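Local coordinates for ankyrin repeat and SOCS box protein 11 (Homo sapiens, PDB 4UUC) that recognises substrates such as BIK, DIRAS2 and RPN1 for a cullin-5-RING ubiquitin ligase, here represented by its ankyrin repeat domain, at residues Arg5-Arg16 with Leu20-Thr34. Residues are numbered along the deposited sequence; the frame is centred on the assembly and turned at random.
Sequences RSPLHEAAAQGR and LKTLIAQGVNVNLVT
Leu8 reaches from helix 7-14 into segment 20-34, and its two methyls serve different neighbours. CG anti to the backbone N (chi1 -172°) aims the branch at the second segment, where CD1 lies 3.6 Å from Leu20 CD1; CD2 sits 3.8 Å from Val30 CA, beside Val28. Branched aliphatic chains suit this buried centre. Leu23 CD1 lies over the start of the helix, 3.8 Å from Leu8 N. Ala11 faces the second helix, and its small CB, resting against the Leu20 backbone, allows close approach; Ala12 CB lies 3.7 Å from Leu20 CD1. This is the helix-turn-helix of the first ankyrin repeat: the helices run nearly antiparallel, at 153°, and TPLH-like Ser6-Pro7-Leu8-His9 opens the first, with Ser6 as N-cap. Leu56 and Cys52 of helix 50-58 cover Leu8 and Leu20 respectively. His9 ties the start of the first helix to the loop that leaves the second: ND1 shares a 2.8 Å hydrogen bond with Ser6 OG in the ring plane, NE2 bonds to Val38 O, and CE1 lies 3.1 Å from Leu32 O. Toward solvent the fit is looser: exposed Leu32 touches Ser6 CB through CD2, and a water bridges Ser6 OG to Asn29 O. Arg5 meets Thr34 CG2 with CA and CB, while its guanidinium turns away to Glu10 and Glu43.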
ATOM      1  N   ARG A   5      -8.838 -11.834 -23.845  1.00 33.72           N
ATOM      2  CA  ARG A   5      -7.436 -11.729 -23.448  1.00 35.53           C
ATOM      3  C   ARG A   5      -6.521 -12.140 -24.600  1.00 40.74           C
ATOM      4  O   ARG A   5      -6.771 -13.141 -25.273  1.00 50.94           O
ATOM      5  CB  ARG A   5      -7.163 -12.589 -22.216  1.00 41.86           C
ATOM      6  CG  ARG A   5      -5.851 -12.271 -21.522  1.00 36.33           C
ATOM      7  CD  ARG A   5      -5.783 -12.908 -20.142  1.00 43.58           C
ATOM      8  NE  ARG A   5      -4.493 -12.676 -19.488  1.00 29.13           N
ATOM      9  CZ  ARG A   5      -3.418 -13.442 -19.643  1.00 28.57           C
ATOM     10  NH1 ARG A   5      -3.456 -14.505 -20.434  1.00 33.72           N
ATOM     11  NH2 ARG A   5      -2.296 -13.141 -19.003  1.00 21.45           N
ATOM     12  N   SER A   6      -5.461 -11.365 -24.817  1.00 21.48           N
ATOM     13  CA  SER A   6      -4.634 -11.501 -26.013  1.00 24.15           C
ATOM     14  C   SER A   6      -3.233 -12.049 -25.742  1.00 23.62           C
ATOM     15  O   SER A   6      -2.801 -12.152 -24.587  1.00 23.14           O
ATOM     16  CB  SER A   6      -4.508 -10.142 -26.695  1.00 30.85           C
ATOM     17  OG  SER A   6      -3.734  -9.260 -25.900  1.00 24.61           O
ATOM     18  N   PRO A   7      -2.508 -12.393 -26.817  1.00 17.07           N
ATOM     19  CA  PRO A   7      -1.093 -12.751 -26.668  1.00 19.15           C
ATOM     20  C   PRO A   7      -0.267 -11.656 -25.988  1.00 17.88           C
ATOM     21  O   PRO A   7       0.632 -11.971 -25.208  1.00 17.41           O
ATOM     22  CB  PRO A   7      -0.642 -12.969 -28.112  1.00 22.53           C
ATOM     23  CG  PRO A   7      -1.881 -13.464 -28.803  1.00 25.79           C
ATOM     24  CD  PRO A   7      -3.013 -12.702 -28.169  1.00 23.43           C
ATOM     25  N   LEU A   8      -0.564 -10.391 -26.273  1.00 18.51           N
ATOM     26  CA  LEU A   8       0.148  -9.291 -25.631  1.00 21.96           C
ATOM     27  C   LEU A   8      -0.057  -9.306 -24.112  1.00 17.01           C
ATOM     28  O   LEU A   8       0.891  -9.086 -23.357  1.00 17.37           O
ATOM     29  CB  LEU A   8      -0.300  -7.946 -26.204  1.00 17.99           C
ATOM     30  CG  LEU A   8       0.514  -6.729 -25.752  1.00 21.15           C
ATOM     31  CD1 LEU A   8       1.950  -6.804 -26.257  1.00 21.56           C
ATOM     32  CD2 LEU A   8      -0.136  -5.437 -26.214  1.00 22.14           C
ATOM     33  N   HIS A   9      -1.288  -9.563 -23.670  1.00 18.37           N
ATOM     34  CA  HIS A   9      -1.592  -9.669 -22.241  1.00 20.79           C
ATOM     35  C   HIS A   9      -0.711 -10.729 -21.589  1.00 18.15           C
ATOM     36  O   HIS A   9      -0.171 -10.528 -20.500  1.00 16.94           O
ATOM     37  CB  HIS A   9      -3.065 -10.034 -22.007  1.00 17.63           C
ATOM     38  CG  HIS A   9      -4.017  -8.885 -22.128  1.00 20.09           C
ATOM     39  ND1 HIS A   9      -4.495  -8.434 -23.341  1.00 21.07           N
ATOM     40  CD2 HIS A   9      -4.618  -8.123 -21.182  1.00 20.10           C
ATOM     41  CE1 HIS A   9      -5.331  -7.432 -23.139  1.00 24.37           C
ATOM     42  NE2 HIS A   9      -5.423  -7.223 -21.837  1.00 20.70           N
ATOM     43  N   GLU A  10      -0.585 -11.865 -22.266  1.00 14.65           N
ATOM     44  CA  GLU A  10       0.164 -13.000 -21.745  1.00 15.45           C
ATOM     45  C   GLU A  10       1.661 -12.712 -21.717  1.00 14.72           C
ATOM     46  O   GLU A  10       2.340 -13.044 -20.743  1.00 16.59           O
ATOM     47  CB  GLU A  10      -0.121 -14.253 -22.584  1.00 16.93           C
ATOM     48  CG  GLU A  10       0.674 -15.487 -22.176  1.00 20.31           C
ATOM     49  CD  GLU A  10       0.358 -15.975 -20.767  1.00 28.26           C
ATOM     50  OE1 GLU A  10      -0.671 -15.554 -20.193  1.00 29.08           O
ATOM     51  OE2 GLU A  10       1.147 -16.788 -20.232  1.00 22.89           O
ATOM     52  N   ALA A  11       2.184 -12.107 -22.782  1.00 17.01           N
ATOM     53  CA  ALA A  11       3.597 -11.737 -22.805  1.00 14.91           C
ATOM     54  C   ALA A  11       3.887 -10.761 -21.666  1.00 16.94           C
ATOM     55  O   ALA A  11       4.893 -10.882 -20.962  1.00 13.86           O
ATOM     56  CB  ALA A  11       3.982 -11.127 -24.142  1.00 15.07           C
ATOM     57  N   ALA A  12       2.985  -9.807 -21.474  1.00 13.08           N
ATOM     58  CA  ALA A  12       3.140  -8.815 -20.414  1.00 15.68           C
ATOM     59  C   ALA A  12       3.084  -9.453 -19.029  1.00 16.57           C
ATOM     60  O   ALA A  12       3.864  -9.098 -18.143  1.00 17.36           O
ATOM     61  CB  ALA A  12       2.070  -7.741 -20.539  1.00 13.61           C
ATOM     62  N   ALA A  13       2.160 -10.388 -18.836  1.00 13.78           N
ATOM     63  CA  ALA A  13       1.999 -11.039 -17.540  1.00 18.95           C
ATOM     64  C   ALA A  13       3.240 -11.849 -17.163  1.00 23.30           C
ATOM     65  O   ALA A  13       3.636 -11.885 -15.998  1.00 18.19           O
ATOM     66  CB  ALA A  13       0.774 -11.936 -17.551  1.00 19.41           C
ATOM     67  N   GLN A  14       3.843 -12.491 -18.160  1.00 17.61           N
ATOM     68  CA  GLN A  14       4.997 -13.364 -17.947  1.00 23.19           C
ATOM     69  C   GLN A  14       6.318 -12.608 -17.861  1.00 21.28           C
ATOM     70  O   GLN A  14       7.319 -13.165 -17.420  1.00 19.09           O
ATOM     71  CB  GLN A  14       5.101 -14.397 -19.072  1.00 17.39           C
ATOM     72  CG  GLN A  14       3.950 -15.384 -19.135  1.00 22.90           C
ATOM     73  CD  GLN A  14       3.934 -16.344 -17.968  1.00 35.15           C
ATOM     74  OE1 GLN A  14       4.983 -16.753 -17.469  1.00 55.21           O
ATOM     75  NE2 GLN A  14       2.736 -16.711 -17.523  1.00 46.59           N
ATOM     76  N   GLY A  15       6.327 -11.356 -18.306  1.00 16.41           N
ATOM     77  CA  GLY A  15       7.553 -10.580 -18.341  1.00 20.99           C
ATOM     78  C   GLY A  15       8.449 -11.021 -19.486  1.00 18.03           C
ATOM     79  O   GLY A  15       9.677 -11.032 -19.369  1.00 18.70           O
ATOM     80  N   ARG A  16       7.827 -11.406 -20.595  1.00 16.37           N
ATOM     81  CA  ARG A  16       8.565 -11.833 -21.780  0.52 15.90           C
ATOM     82  C   ARG A  16       8.752 -10.650 -22.724  1.00 18.65           C
ATOM     83  O   ARG A  16       8.017 -10.495 -23.697  1.00 17.19           O
ATOM     84  CB  ARG A  16       7.841 -12.981 -22.483  0.52 17.80           C
ATOM     85  CG  ARG A  16       7.726 -14.242 -21.641  0.52 17.91           C
ATOM     86  CD  ARG A  16       8.386 -15.437 -22.308  0.52 17.69           C
ATOM     87  NE  ARG A  16       7.897 -16.698 -21.757  0.52 17.37           N
ATOM     88  CZ  ARG A  16       8.122 -17.893 -22.296  0.52 19.11           C
ATOM     89  NH1 ARG A  16       8.837 -18.006 -23.407  0.52 19.65           N
ATOM     90  NH2 ARG A  16       7.629 -18.980 -21.722  0.52 24.06           N
ATOM     91  N   LEU A  20       6.836  -9.551 -26.220  1.00 15.08           N
ATOM     92  CA  LEU A  20       5.986  -8.371 -26.120  1.00 18.12           C
ATOM     93  C   LEU A  20       6.342  -7.334 -27.188  1.00 16.44           C
ATOM     94  O   LEU A  20       5.465  -6.833 -27.894  1.00 16.85           O
ATOM     95  CB  LEU A  20       6.100  -7.754 -24.726  1.00 16.32           C
ATOM     96  CG  LEU A  20       5.246  -6.511 -24.498  1.00 16.37           C
ATOM     97  CD1 LEU A  20       4.200  -6.770 -23.424  1.00 20.00           C
ATOM     98  CD2 LEU A  20       6.124  -5.325 -24.142  1.00 17.47           C
ATOM     99  N   LYS A  21       7.626  -7.017 -27.310  1.00 16.11           N
ATOM    100  CA  LYS A  21       8.072  -6.023 -28.279  1.00 19.67           C
ATOM    101  C   LYS A  21       7.853  -6.512 -29.709  1.00 17.88           C
ATOM    102  O   LYS A  21       7.571  -5.716 -30.603  1.00 23.71           O
ATOM    103  CB  LYS A  21       9.543  -5.677 -28.052  1.00 21.80           C
ATOM    104  CG  LYS A  21       9.783  -4.917 -26.755  1.00 16.98           C
ATOM    105  CD  LYS A  21      11.261  -4.648 -26.519  1.00 23.28           C
ATOM    106  CE  LYS A  21      11.769  -3.496 -27.369  1.00 37.40           C
ATOM    107  NZ  LYS A  21      11.248  -2.186 -26.894  1.00 31.59           N
ATOM    108  N   THR A  22       7.957  -7.820 -29.919  1.00 20.18           N
ATOM    109  CA  THR A  22       7.724  -8.389 -31.241  1.00 22.43           C
ATOM    110  C   THR A  22       6.261  -8.196 -31.630  1.00 21.98           C
ATOM    111  O   THR A  22       5.957  -7.779 -32.748  1.00 24.86           O
ATOM    112  CB  THR A  22       8.097  -9.886 -31.289  1.00 21.15           C
ATOM    113  OG1 THR A  22       9.496 -10.040 -31.015  1.00 22.04           O
ATOM    114  CG2 THR A  22       7.796 -10.483 -32.659  1.00 23.54           C
ATOM    115  N   LEU A  23       5.359  -8.493 -30.701  1.00 18.48           N
ATOM    116  CA  LEU A  23       3.927  -8.316 -30.931  1.00 19.85           C
ATOM    117  C   LEU A  23       3.569  -6.849 -31.183  1.00 21.94           C
ATOM    118  O   LEU A  23       2.775  -6.545 -32.069  1.00 22.63           O
ATOM    119  CB  LEU A  23       3.131  -8.856 -29.740  1.00 17.29           C
ATOM    120  CG  LEU A  23       3.123 -10.381 -29.595  1.00 15.14           C
ATOM    121  CD1 LEU A  23       2.665 -10.797 -28.202  1.00 18.95           C
ATOM    122  CD2 LEU A  23       2.232 -11.006 -30.655  1.00 20.54           C
ATOM    123  N   ILE A  24       4.151  -5.944 -30.401  1.00 19.01           N
ATOM    124  CA  ILE A  24       3.917  -4.516 -30.591  1.00 23.97           C
ATOM    125  C   ILE A  24       4.359  -4.089 -31.992  1.00 25.27           C
ATOM    126  O   ILE A  24       3.651  -3.345 -32.674  1.00 22.78           O
ATOM    127  CB  ILE A  24       4.653  -3.681 -29.518  1.00 20.99           C
ATOM    128  CG1 ILE A  24       3.979  -3.883 -28.158  1.00 23.01           C
ATOM    129  CG2 ILE A  24       4.657  -2.197 -29.883  1.00 27.72           C
ATOM    130  CD1 ILE A  24       4.750  -3.303 -26.982  1.00 22.65           C
ATOM    131  N   ALA A  25       5.521  -4.578 -32.415  1.00 23.84           N
ATOM    132  CA  ALA A  25       6.080  -4.237 -33.720  1.00 26.41           C
ATOM    133  C   ALA A  25       5.181  -4.717 -34.858  1.00 28.43           C
ATOM    134  O   ALA A  25       5.132  -4.092 -35.917  1.00 26.67           O
ATOM    135  CB  ALA A  25       7.476  -4.826 -33.867  1.00 25.05           C
ATOM    136  N   GLN A  26       4.471  -5.821 -34.642  1.00 24.71           N
ATOM    137  CA  GLN A  26       3.558  -6.347 -35.658  1.00 25.47           C
ATOM    138  C   GLN A  26       2.288  -5.507 -35.781  1.00 35.84           C
ATOM    139  O   GLN A  26       1.545  -5.636 -36.756  1.00 30.91           O
ATOM    140  CB  GLN A  26       3.179  -7.795 -35.347  1.00 31.09           C
ATOM    141  CG  GLN A  26       4.293  -8.799 -35.572  1.00 44.27           C
ATOM    142  CD  GLN A  26       4.815  -8.798 -37.002  1.00 51.44           C
ATOM    143  OE1 GLN A  26       5.710  -8.027 -37.350  1.00 51.67           O
ATOM    144  NE2 GLN A  26       4.257  -9.672 -37.834  1.00 58.74           N
ATOM    145  N   GLY A  27       2.034  -4.668 -34.780  1.00 24.88           N
ATOM    146  CA  GLY A  27       0.945  -3.708 -34.831  1.00 28.65           C
ATOM    147  C   GLY A  27      -0.279  -4.070 -34.011  1.00 31.24           C
ATOM    148  O   GLY A  27      -1.360  -3.529 -34.247  1.00 31.28           O
ATOM    149  N   VAL A  28      -0.128  -4.972 -33.044  1.00 27.42           N
ATOM    150  CA  VAL A  28      -1.257  -5.353 -32.201  1.00 29.05           C
ATOM    151  C   VAL A  28      -1.738  -4.144 -31.402  1.00 29.56           C
ATOM    152  O   VAL A  28      -0.988  -3.192 -31.177  1.00 30.40           O
ATOM    153  CB  VAL A  28      -0.907  -6.507 -31.228  1.00 32.68           C
ATOM    154  CG1 VAL A  28      -0.417  -7.731 -31.989  1.00 34.53           C
ATOM    155  CG2 VAL A  28       0.130  -6.063 -30.209  1.00 27.40           C
ATOM    156  N   ASN A  29      -2.997  -4.188 -30.979  1.00 29.67           N
ATOM    157  CA  ASN A  29      -3.589  -3.103 -30.207  1.00 30.49           C
ATOM    158  C   ASN A  29      -3.097  -3.093 -28.759  1.00 23.63           C
ATOM    159  O   ASN A  29      -3.511  -3.922 -27.945  1.00 26.72           O
ATOM    160  CB  ASN A  29      -5.112  -3.214 -30.241  1.00 33.85           C
ATOM    161  CG  ASN A  29      -5.795  -2.120 -29.446  1.00 30.86           C
ATOM    162  OD1 ASN A  29      -5.203  -1.079 -29.150  1.00 38.05           O
ATOM    163  ND2 ASN A  29      -7.058  -2.350 -29.096  1.00 42.16           N
ATOM    164  N   VAL A  30      -2.227  -2.140 -28.448  1.00 21.57           N
ATOM    165  CA  VAL A  30      -1.639  -2.023 -27.119  1.00 24.38           C
ATOM    166  C   VAL A  30      -2.695  -1.808 -26.034  1.00 28.95           C
ATOM    167  O   VAL A  30      -2.517  -2.234 -24.891  1.00 22.88           O
ATOM    168  CB  VAL A  30      -0.612  -0.864 -27.090  1.00 30.50           C
ATOM    169  CG1 VAL A  30      -0.349  -0.367 -25.673  1.00 32.95           C
ATOM    170  CG2 VAL A  30       0.687  -1.302 -27.747  1.00 32.12           C
ATOM    171  N   ASN A  31      -3.798  -1.159 -26.400  1.00 23.25           N
ATOM    172  CA  ASN A  31      -4.796  -0.738 -25.422  1.00 27.52           C
ATOM    173  C   ASN A  31      -6.021  -1.644 -25.336  1.00 24.98           C
ATOM    174  O   ASN A  31      -6.996  -1.308 -24.664  1.00 26.84           O
ATOM    175  CB  ASN A  31      -5.232   0.693 -25.731  1.00 28.21           C
ATOM    176  CG  ASN A  31      -4.200   1.710 -25.303  1.00 29.07           C
ATOM    177  OD1 ASN A  31      -3.661   1.630 -24.199  1.00 33.56           O
ATOM    178  ND2 ASN A  31      -3.904   2.663 -26.176  1.00 33.08           N
ATOM    179  N   LEU A  32      -5.964  -2.798 -25.994  1.00 21.72           N
ATOM    180  CA  LEU A  32      -7.032  -3.786 -25.893  1.00 23.18           C
ATOM    181  C   LEU A  32      -7.217  -4.211 -24.442  1.00 28.64           C
ATOM    182  O   LEU A  32      -6.241  -4.508 -23.748  1.00 21.55           O
ATOM    183  CB  LEU A  32      -6.724  -5.006 -26.765  1.00 28.29           C
ATOM    184  CG  LEU A  32      -7.670  -6.205 -26.635  1.00 34.02           C
ATOM    185  CD1 LEU A  32      -9.064  -5.849 -27.112  1.00 40.18           C
ATOM    186  CD2 LEU A  32      -7.137  -7.402 -27.400  1.00 41.86           C
ATOM    187  N   VAL A  33      -8.465  -4.229 -23.985  1.00 20.00           N
ATOM    188  CA  VAL A  33      -8.765  -4.651 -22.626  1.00 18.36           C
ATOM    189  C   VAL A  33      -9.681  -5.865 -22.617  1.00 28.45           C
ATOM    190  O   VAL A  33     -10.371  -6.153 -23.603  1.00 28.31           O
ATOM    191  CB  VAL A  33      -9.411  -3.510 -21.796  1.00 20.21           C
ATOM    192  CG1 VAL A  33      -8.475  -2.322 -21.709  1.00 22.45           C
ATOM    193  CG2 VAL A  33     -10.756  -3.090 -22.389  1.00 24.30           C
ATOM    194  N   THR A  34      -9.669  -6.582 -21.498  1.00 20.27           N
ATOM    195  CA  THR A  34     -10.547  -7.724 -21.298  1.00 25.15           C
ATOM    196  C   THR A  34     -11.928  -7.236 -20.876  1.00 23.65           C
ATOM    197  O   THR A  34     -12.168  -6.030 -20.798  1.00 21.96           O
ATOM    198  CB  THR A  34      -9.998  -8.680 -20.230  1.00 30.47           C
ATOM    199  OG1 THR A  34     -10.012  -8.028 -18.953  1.00 27.92           O
ATOM    200  CG2 THR A  34      -8.570  -9.104 -20.567  1.00 27.83           C
TER
HETATM  201  O   HOH W   1      -3.576  -7.162 -27.958  1.00 34.01           O